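Local coordinates for hypothetical conserved protein (Geobacillus kaustophilus, PDB 2R5X) that is of unknown function, a conserved YugN-family protein whose small alpha-plus-beta fold sets helices beside an antiparallel sheet, at residues A[14-19]-A[68-73]; A[9-14]-A[75-80]. The protein carries 1 engineered substitution. All blocks are in the same frame, centred on the assembly; numbering follows the deposited sequence.

Interaction 1: A[14-19]-A[68-73]; sequences TVELSR and SRYALI
A short antiparallel strand pair at the edge of the sheet, running straight into a helix N-terminus, joins Val15 and Glu16 to Leu72 and Ile73. Val15 and Ile73 form the hydrogen-bonded pair: Val15 N gives to Ile73 O at 3.0 Å, and Ile73 N returns to Val15 O at 2.7 Å. Two residues on, Leu17 N, already in the first turn of helix 17-26, donates to Ala71 O at 2.8 Å, so the pairing carries over into the helix start. Glu16 and Leu72 are the non-hydrogen-bonded pair in register, but their side chains part: Leu72 packs on Thr14, CD2 lying 3.9 Å from Thr14 OG1. With CG anti to the backbone N (chi1 -168°) and an extended chain, Glu16 runs out past Tyr70, its CD in the ring plane at the edge, 3.6 Å from Tyr70 CD1; the ring is poorly ordered, so this contact is loosely defined. Glu16 OE2 then makes a long salt bridge of 3.4 Å to Arg69 NH1 and takes a weak hydrogen bond from Ser18 OG, which itself sits over one face of the guanidinium. Replacing the glutamate by an alanine removes the carboxylate, which is likely to leave Arg69 without this counter-charge and the Tyr70 ring edge without its neighbour. On the side of Ile73, the buried Leu17 sets CB 4.0 Å from Ala71 CB and 3.9 Å from Ile73 CG1; Val40 of strand 39-48 touches both Leu17 and Ile73. The small Ala71 lets Leu17 come close. The whole is an antiparallel edge pairing that passes directly into helix 17-26, with Glu16 at the N-cap position.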
ATOM      1  N   THR A  14       2.751  -4.853  12.997  1.00 60.99           N
ATOM      2  CA  THR A  14       3.658  -3.741  12.732  1.00 46.18           C
ATOM      3  C   THR A  14       4.950  -4.259  12.103  1.00 45.51           C
ATOM      4  O   THR A  14       5.273  -5.445  12.219  1.00 52.44           O
ATOM      5  CB  THR A  14       3.975  -2.971  14.033  1.00 53.38           C
ATOM      6  OG1 THR A  14       4.543  -3.873  14.987  1.00 54.53           O
ATOM      7  CG2 THR A  14       2.699  -2.352  14.634  1.00 32.07           C
ATOM      8  N   VAL A  15       5.684  -3.372  11.440  1.00 37.41           N
ATOM      9  CA  VAL A  15       6.881  -3.757  10.690  1.00 43.41           C
ATOM     10  C   VAL A  15       7.892  -2.601  10.630  1.00 34.27           C
ATOM     11  O   VAL A  15       7.505  -1.432  10.597  1.00 41.15           O
ATOM     12  CB  VAL A  15       6.504  -4.304   9.254  1.00 40.98           C
ATOM     13  CG1 VAL A  15       5.758  -3.251   8.421  1.00 37.58           C
ATOM     14  CG2 VAL A  15       7.722  -4.846   8.501  1.00 43.17           C
ATOM     15  N   GLU A  16       9.182  -2.936  10.648  1.00 42.00           N
ATOM     16  CA  GLU A  16      10.243  -1.952  10.450  1.00 45.46           C
ATOM     17  C   GLU A  16      10.202  -1.402   9.022  1.00 38.55           C
ATOM     18  O   GLU A  16       9.996  -2.162   8.074  1.00 44.78           O
ATOM     19  CB  GLU A  16      11.616  -2.561  10.755  1.00 40.62           C
ATOM     20  CG  GLU A  16      12.741  -1.528  10.851  1.00 62.38           C
ATOM     21  CD  GLU A  16      14.056  -2.110  11.333  1.00 66.61           C
ATOM     22  OE1 GLU A  16      14.027  -3.089  12.107  1.00 55.75           O
ATOM     23  OE2 GLU A  16      15.119  -1.577  10.943  1.00 70.17           O
ATOM     24  N   LEU A  17      10.397  -0.087   8.893  1.00 36.78           N
ATOM     25  CA  LEU A  17      10.255   0.636   7.623  1.00 34.18           C
ATOM     26  C   LEU A  17      11.173   0.135   6.499  1.00 40.80           C
ATOM     27  O   LEU A  17      10.724  -0.022   5.360  1.00 35.46           O
ATOM     28  CB  LEU A  17      10.433   2.148   7.836  1.00 31.44           C
ATOM     29  CG  LEU A  17      10.374   3.108   6.633  1.00 33.76           C
ATOM     30  CD1 LEU A  17       9.071   2.979   5.862  1.00 32.42           C
ATOM     31  CD2 LEU A  17      10.566   4.539   7.081  1.00 37.54           C
ATOM     32  N   SER A  18      12.441  -0.118   6.823  1.00 43.11           N
ATOM     33  CA  SER A  18      13.410  -0.627   5.846  1.00 36.23           C
ATOM     34  C   SER A  18      12.958  -1.962   5.250  1.00 31.87           C
ATOM     35  O   SER A  18      13.118  -2.207   4.051  1.00 45.64           O
ATOM     36  CB  SER A  18      14.786  -0.780   6.491  1.00 38.37           C
ATOM     37  OG  SER A  18      14.720  -1.652   7.605  1.00 43.86           O
ATOM     38  N   ARG A  19      12.375  -2.804   6.095  1.00 28.61           N
ATOM     39  CA  ARG A  19      11.849  -4.095   5.675  1.00 37.61           C
ATOM     40  C   ARG A  19      10.572  -3.932   4.851  1.00 43.81           C
ATOM     41  O   ARG A  19      10.351  -4.678   3.893  1.00 43.42           O
ATOM     42  CB  ARG A  19      11.610  -4.991   6.891  1.00 37.48           C
ATOM     43  CG  ARG A  19      12.845  -5.159   7.771  1.00 48.66           C
ATOM     44  CD  ARG A  19      12.703  -6.318   8.738  1.00 84.59           C
ATOM     45  NE  ARG A  19      13.872  -6.430   9.608  1.00102.46           N
ATOM     46  CZ  ARG A  19      14.132  -7.466  10.401  1.00103.98           C
ATOM     47  NH1 ARG A  19      13.309  -8.507  10.447  1.00111.89           N
ATOM     48  NH2 ARG A  19      15.224  -7.462  11.151  1.00105.25           N
ATOM     49  N   SER A  68      13.599   8.182   9.016  1.00 79.59           N
ATOM     50  CA  SER A  68      14.604   7.294   9.593  1.00 81.41           C
ATOM     51  C   SER A  68      14.571   5.895   8.982  1.00 83.79           C
ATOM     52  O   SER A  68      13.512   5.402   8.586  1.00 81.50           O
ATOM     53  CB  SER A  68      14.425   7.208  11.110  1.00 78.64           C
ATOM     54  OG  SER A  68      15.386   6.344  11.690  1.00 82.95           O
ATOM     55  N   ARG A  69      15.746   5.270   8.908  1.00 92.61           N
ATOM     56  CA  ARG A  69      15.895   3.882   8.465  1.00 93.26           C
ATOM     57  C   ARG A  69      15.135   2.948   9.409  1.00 93.03           C
ATOM     58  O   ARG A  69      14.352   2.102   8.961  1.00 80.79           O
ATOM     59  CB  ARG A  69      17.378   3.502   8.411  1.00 96.32           C
ATOM     60  CG  ARG A  69      17.664   2.143   7.794  1.00 95.53           C
ATOM     61  CD  ARG A  69      18.984   1.583   8.302  1.00 98.59           C
ATOM     62  NE  ARG A  69      19.233   0.231   7.807  1.00104.55           N
ATOM     63  CZ  ARG A  69      18.798  -0.884   8.394  1.00106.14           C
ATOM     64  NH1 ARG A  69      18.079  -0.827   9.509  1.00106.68           N
ATOM     65  NH2 ARG A  69      19.083  -2.062   7.859  1.00 97.37           N
ATOM     66  N   TYR A  70      15.365   3.113  10.712  1.00 93.62           N
ATOM     67  CA  TYR A  70      14.522   2.466  11.707  1.00 91.93           C
ATOM     68  C   TYR A  70      13.326   3.336  12.078  1.00 86.53           C
ATOM     69  O   TYR A  70      13.463   4.378  12.730  1.00 94.56           O
ATOM     70  CB  TYR A  70      15.287   2.053  12.973  1.00 94.26           C
ATOM     71  CG  TYR A  70      14.350   1.579  14.074  1.00101.08           C
ATOM     72  CD1 TYR A  70      13.608   0.402  13.926  1.00102.63           C
ATOM     73  CD2 TYR A  70      14.185   2.317  15.248  1.00108.98           C
ATOM     74  CE1 TYR A  70      12.734  -0.031  14.918  1.00101.86           C
ATOM     75  CE2 TYR A  70      13.312   1.890  16.248  1.00114.76           C
ATOM     76  CZ  TYR A  70      12.592   0.716  16.074  1.00109.52           C
ATOM     77  OH  TYR A  70      11.731   0.286  17.056  1.00113.37           O
ATOM     78  N   ALA A  71      12.158   2.889  11.640  1.00 69.88           N
ATOM     79  CA  ALA A  71      10.883   3.390  12.122  1.00 56.83           C
ATOM     80  C   ALA A  71       9.980   2.177  12.193  1.00 44.74           C
ATOM     81  O   ALA A  71      10.118   1.258  11.389  1.00 36.62           O
ATOM     82  CB  ALA A  71      10.318   4.422  11.173  1.00 53.12           C
ATOM     83  N   LEU A  72       9.087   2.139  13.173  1.00 42.98           N
ATOM     84  CA  LEU A  72       8.115   1.058  13.237  1.00 50.83           C
ATOM     85  C   LEU A  72       6.814   1.545  12.608  1.00 50.05           C
ATOM     86  O   LEU A  72       6.272   2.579  13.005  1.00 47.01           O
ATOM     87  CB  LEU A  72       7.907   0.564  14.674  1.00 54.06           C
ATOM     88  CG  LEU A  72       7.237  -0.805  14.856  1.00 57.71           C
ATOM     89  CD1 LEU A  72       8.135  -1.942  14.371  1.00 65.32           C
ATOM     90  CD2 LEU A  72       6.847  -1.024  16.312  1.00 58.73           C
ATOM     91  N   ILE A  73       6.337   0.799  11.614  1.00 42.16           N
ATOM     92  CA  ILE A  73       5.178   1.198  10.817  1.00 38.45           C
ATOM     93  C   ILE A  73       3.953   0.336  11.139  1.00 30.27           C
ATOM     94  O   ILE A  73       4.011  -0.893  11.094  1.00 41.08           O
ATOM     95  CB  ILE A  73       5.507   1.179   9.281  1.00 36.79           C
ATOM     96  CG1 ILE A  73       6.751   2.028   8.959  1.00 29.88           C
ATOM     97  CG2 ILE A  73       4.306   1.620   8.425  1.00 26.85           C
ATOM     98  CD1 ILE A  73       6.686   3.512   9.395  1.00 25.49           C
TER

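Interaction 2: A[9-14]-A[75-80]; sequences GLENQT and LLTPIM. Engineered in segment 75-80: Met80 (natural residue Leu).
Leu10 and Glu11, in the loop between strands 3-4 and 14-16, meet Leu75, Thr77 and Pro78 of the broken strand 71-84 in two different ways, Thr77 and Pro78 lying where its regular course is interrupted. The close-packed side is hydrocarbon. Leu10 CB lies 4.0 Å from Leu75 CD1, and Leu10 CD1 meets the ring of Pro78 at CG, 3.8 Å away, the two side chains crossing at a slant. Leu116 of helix 99-117 touches both leucines, which places this buried patch between sheet and helix; branched leucine and compact proline suit it because neither brings a polar side-chain group. Beside it, Glu11 CA makes a CA-H...O contact of 3.4 Å with Leu75 O, where the backbones come nearest.

The other side is looser, partly exposed and polar. Glu11 bends at its second torsion (chi2 96°), which swings the carboxylate round to Thr77. There Thr77 OG1 donates to Glu11 OE2 at 2.8 Å, using the anti lone pair, the one turned away from OE1. Threonine fits as a short donor, and Thr77 CG2 lies 3.7 Å from Glu11 OE2. Gln13 OE1 accepts a hydrogen bond from Lys113 NZ, which also bonds Gly9 O.

The chemistry implies a division of labour: apolar packing fills the buried side, while the one hydrogen bond across the contact, from a neutral hydroxyl, steadies the carboxylate but probably does not neutralise its charge.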
ATOM      1  N   GLY A   9      -5.605  -8.537   6.625  1.00 36.31           N
ATOM      2  CA  GLY A   9      -4.766  -8.845   7.780  1.00 40.33           C
ATOM      3  C   GLY A   9      -3.653  -7.842   8.052  1.00 43.46           C
ATOM      4  O   GLY A   9      -2.925  -7.973   9.043  1.00 35.35           O
ATOM      5  N   LEU A  10      -3.524  -6.838   7.183  1.00 28.57           N
ATOM      6  CA  LEU A  10      -2.381  -5.913   7.223  1.00 24.78           C
ATOM      7  C   LEU A  10      -2.382  -4.992   8.436  1.00 27.39           C
ATOM      8  O   LEU A  10      -1.321  -4.640   8.957  1.00 32.14           O
ATOM      9  CB  LEU A  10      -2.281  -5.100   5.920  1.00 24.11           C
ATOM     10  CG  LEU A  10      -1.934  -5.908   4.658  1.00 32.26           C
ATOM     11  CD1 LEU A  10      -1.806  -5.015   3.433  1.00 38.84           C
ATOM     12  CD2 LEU A  10      -0.663  -6.695   4.863  1.00 35.28           C
ATOM     13  N   GLU A  11      -3.576  -4.633   8.900  1.00 27.90           N
ATOM     14  CA  GLU A  11      -3.732  -3.685  10.005  1.00 28.93           C
ATOM     15  C   GLU A  11      -3.426  -4.304  11.375  1.00 32.44           C
ATOM     16  O   GLU A  11      -3.472  -3.608  12.392  1.00 37.94           O
ATOM     17  CB  GLU A  11      -5.156  -3.100  10.021  1.00 26.31           C
ATOM     18  CG  GLU A  11      -5.695  -2.590   8.680  1.00 26.19           C
ATOM     19  CD  GLU A  11      -6.560  -3.613   7.948  1.00 30.82           C
ATOM     20  OE1 GLU A  11      -6.208  -4.809   7.932  1.00 38.42           O
ATOM     21  OE2 GLU A  11      -7.596  -3.219   7.379  1.00 29.79           O
ATOM     22  N   ASN A  12      -3.119  -5.601  11.396  1.00 42.76           N
ATOM     23  CA  ASN A  12      -2.991  -6.368  12.644  1.00 52.33           C
ATOM     24  C   ASN A  12      -1.559  -6.583  13.136  1.00 53.65           C
ATOM     25  O   ASN A  12      -1.354  -7.127  14.225  1.00 66.12           O
ATOM     26  CB  ASN A  12      -3.703  -7.726  12.523  1.00 52.67           C
ATOM     27  CG  ASN A  12      -5.198  -7.594  12.252  1.00 70.50           C
ATOM     28  OD1 ASN A  12      -5.859  -6.674  12.742  1.00 63.39           O
ATOM     29  ND2 ASN A  12      -5.739  -8.527  11.472  1.00 58.00           N
ATOM     30  N   GLN A  13      -0.577  -6.172  12.338  1.00 43.70           N
ATOM     31  CA  GLN A  13       0.821  -6.282  12.745  1.00 54.38           C
ATOM     32  C   GLN A  13       1.674  -5.106  12.263  1.00 53.90           C
ATOM     33  O   GLN A  13       1.359  -4.450  11.269  1.00 59.92           O
ATOM     34  CB  GLN A  13       1.425  -7.640  12.327  1.00 61.91           C
ATOM     35  CG  GLN A  13       2.100  -7.690  10.948  1.00 81.02           C
ATOM     36  CD  GLN A  13       1.125  -7.538   9.795  1.00 85.66           C
ATOM     37  OE1 GLN A  13       0.272  -8.396   9.570  1.00 89.83           O
ATOM     38  NE2 GLN A  13       1.257  -6.449   9.051  1.00 66.33           N
ATOM     39  N   THR A  14       2.751  -4.853  12.997  1.00 60.99           N
ATOM     40  CA  THR A  14       3.658  -3.741  12.732  1.00 46.18           C
ATOM     41  C   THR A  14       4.950  -4.259  12.103  1.00 45.51           C
ATOM     42  O   THR A  14       5.273  -5.445  12.219  1.00 52.44           O
ATOM     43  CB  THR A  14       3.975  -2.971  14.033  1.00 53.38           C
ATOM     44  OG1 THR A  14       4.543  -3.873  14.987  1.00 54.53           O
ATOM     45  CG2 THR A  14       2.699  -2.352  14.634  1.00 32.07           C
ATOM     46  N   LEU A  75       0.409  -0.438   9.604  1.00 27.44           N
ATOM     47  CA  LEU A  75      -0.310  -0.293   8.337  1.00 26.32           C
ATOM     48  C   LEU A  75      -1.804  -0.054   8.522  1.00 28.26           C
ATOM     49  O   LEU A  75      -2.438  -0.612   9.420  1.00 27.70           O
ATOM     50  CB  LEU A  75      -0.096  -1.515   7.443  1.00 27.61           C
ATOM     51  CG  LEU A  75       1.311  -1.892   6.961  1.00 30.87           C
ATOM     52  CD1 LEU A  75       1.247  -3.219   6.252  1.00 30.93           C
ATOM     53  CD2 LEU A  75       1.902  -0.850   6.031  1.00 24.80           C
ATOM     54  N   LEU A  76      -2.351   0.784   7.648  1.00 27.97           N
ATOM     55  CA  LEU A  76      -3.767   1.119   7.638  1.00 26.75           C
ATOM     56  C   LEU A  76      -4.480   0.300   6.562  1.00 28.51           C
ATOM     57  O   LEU A  76      -3.847  -0.471   5.851  1.00 22.84           O
ATOM     58  CB  LEU A  76      -3.936   2.619   7.387  1.00 25.85           C
ATOM     59  CG  LEU A  76      -3.233   3.554   8.386  1.00 26.89           C
ATOM     60  CD1 LEU A  76      -3.095   4.950   7.804  1.00 29.29           C
ATOM     61  CD2 LEU A  76      -3.966   3.608   9.732  1.00 24.55           C
ATOM     62  N   THR A  77      -5.792   0.456   6.453  1.00 21.30           N
ATOM     63  CA  THR A  77      -6.573  -0.280   5.466  1.00 27.00           C
ATOM     64  C   THR A  77      -6.215   0.191   4.059  1.00 22.86           C
ATOM     65  O   THR A  77      -6.288   1.396   3.771  1.00 23.14           O
ATOM     66  CB  THR A  77      -8.081  -0.129   5.746  1.00 27.20           C
ATOM     67  OG1 THR A  77      -8.344  -0.577   7.084  1.00 20.86           O
ATOM     68  CG2 THR A  77      -8.927  -0.948   4.765  1.00 18.84           C
ATOM     69  N   PRO A  78      -5.783  -0.748   3.189  1.00 23.77           N
ATOM     70  CA  PRO A  78      -5.427  -0.396   1.809  1.00 24.58           C
ATOM     71  C   PRO A  78      -6.618   0.083   1.011  1.00 24.01           C
ATOM     72  O   PRO A  78      -7.747  -0.367   1.251  1.00 27.50           O
ATOM     73  CB  PRO A  78      -4.902  -1.716   1.234  1.00 23.20           C
ATOM     74  CG  PRO A  78      -4.526  -2.528   2.428  1.00 22.44           C
ATOM     75  CD  PRO A  78      -5.573  -2.185   3.438  1.00 22.66           C
ATOM     76  N   ILE A  79      -6.365   1.009   0.087  1.00 21.65           N
ATOM     77  CA  ILE A  79      -7.415   1.562  -0.763  1.00 22.31           C
ATOM     78  C   ILE A  79      -7.058   1.470  -2.244  1.00 36.07           C
ATOM     79  O   ILE A  79      -5.889   1.274  -2.589  1.00 35.23           O
ATOM     80  CB  ILE A  79      -7.784   3.041  -0.398  1.00 27.94           C
ATOM     81  CG1 ILE A  79      -6.603   3.996  -0.614  1.00 22.02           C
ATOM     82  CG2 ILE A  79      -8.300   3.142   1.030  1.00 24.43           C
ATOM     83  CD1 ILE A  79      -7.012   5.373  -1.099  1.00 34.55           C
ATOM     84  N   MET A  80      -8.071   1.579  -3.106  1.00 30.98           N
ATOM     85  CA  MET A  80      -7.846   1.791  -4.536  1.00 29.91           C
ATOM     86  C   MET A  80      -8.415   3.137  -4.949  1.00 28.22           C
ATOM     87  O   MET A  80      -9.630   3.355  -4.893  1.00 34.44           O
ATOM     88  CB  MET A  80      -8.456   0.679  -5.401  1.00 26.39           C
ATOM     89  CG  MET A  80      -7.733   0.493  -6.736  1.00 30.33           C
ATOM     90  SD  MET A  80      -8.560  -0.513  -7.989  1.00 27.68           S
ATOM     91  CE  MET A  80      -9.194  -1.893  -7.099  1.00 76.31           C
TER

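Interactions 1 and 2 are consecutive along both segments of one chain: they share Thr14, and both draw on strand 71-84. As the chain runs from residue 9 to 19 its contacts move back along that strand, antiparallel to it, with the contact centres about 15 Å apart. Interaction 1 is true sheet pairing, held by backbone bonds, and its centre lies about 14 Å from the centre of the chain; interaction 2 has no backbone hydrogen bond across it and lies nearer, about 8 Å from that centre. Side chains of strand 39-48 touch the first, helix 99-117 the second. No active site or ligand is known here, so both are best read as parts of the fold.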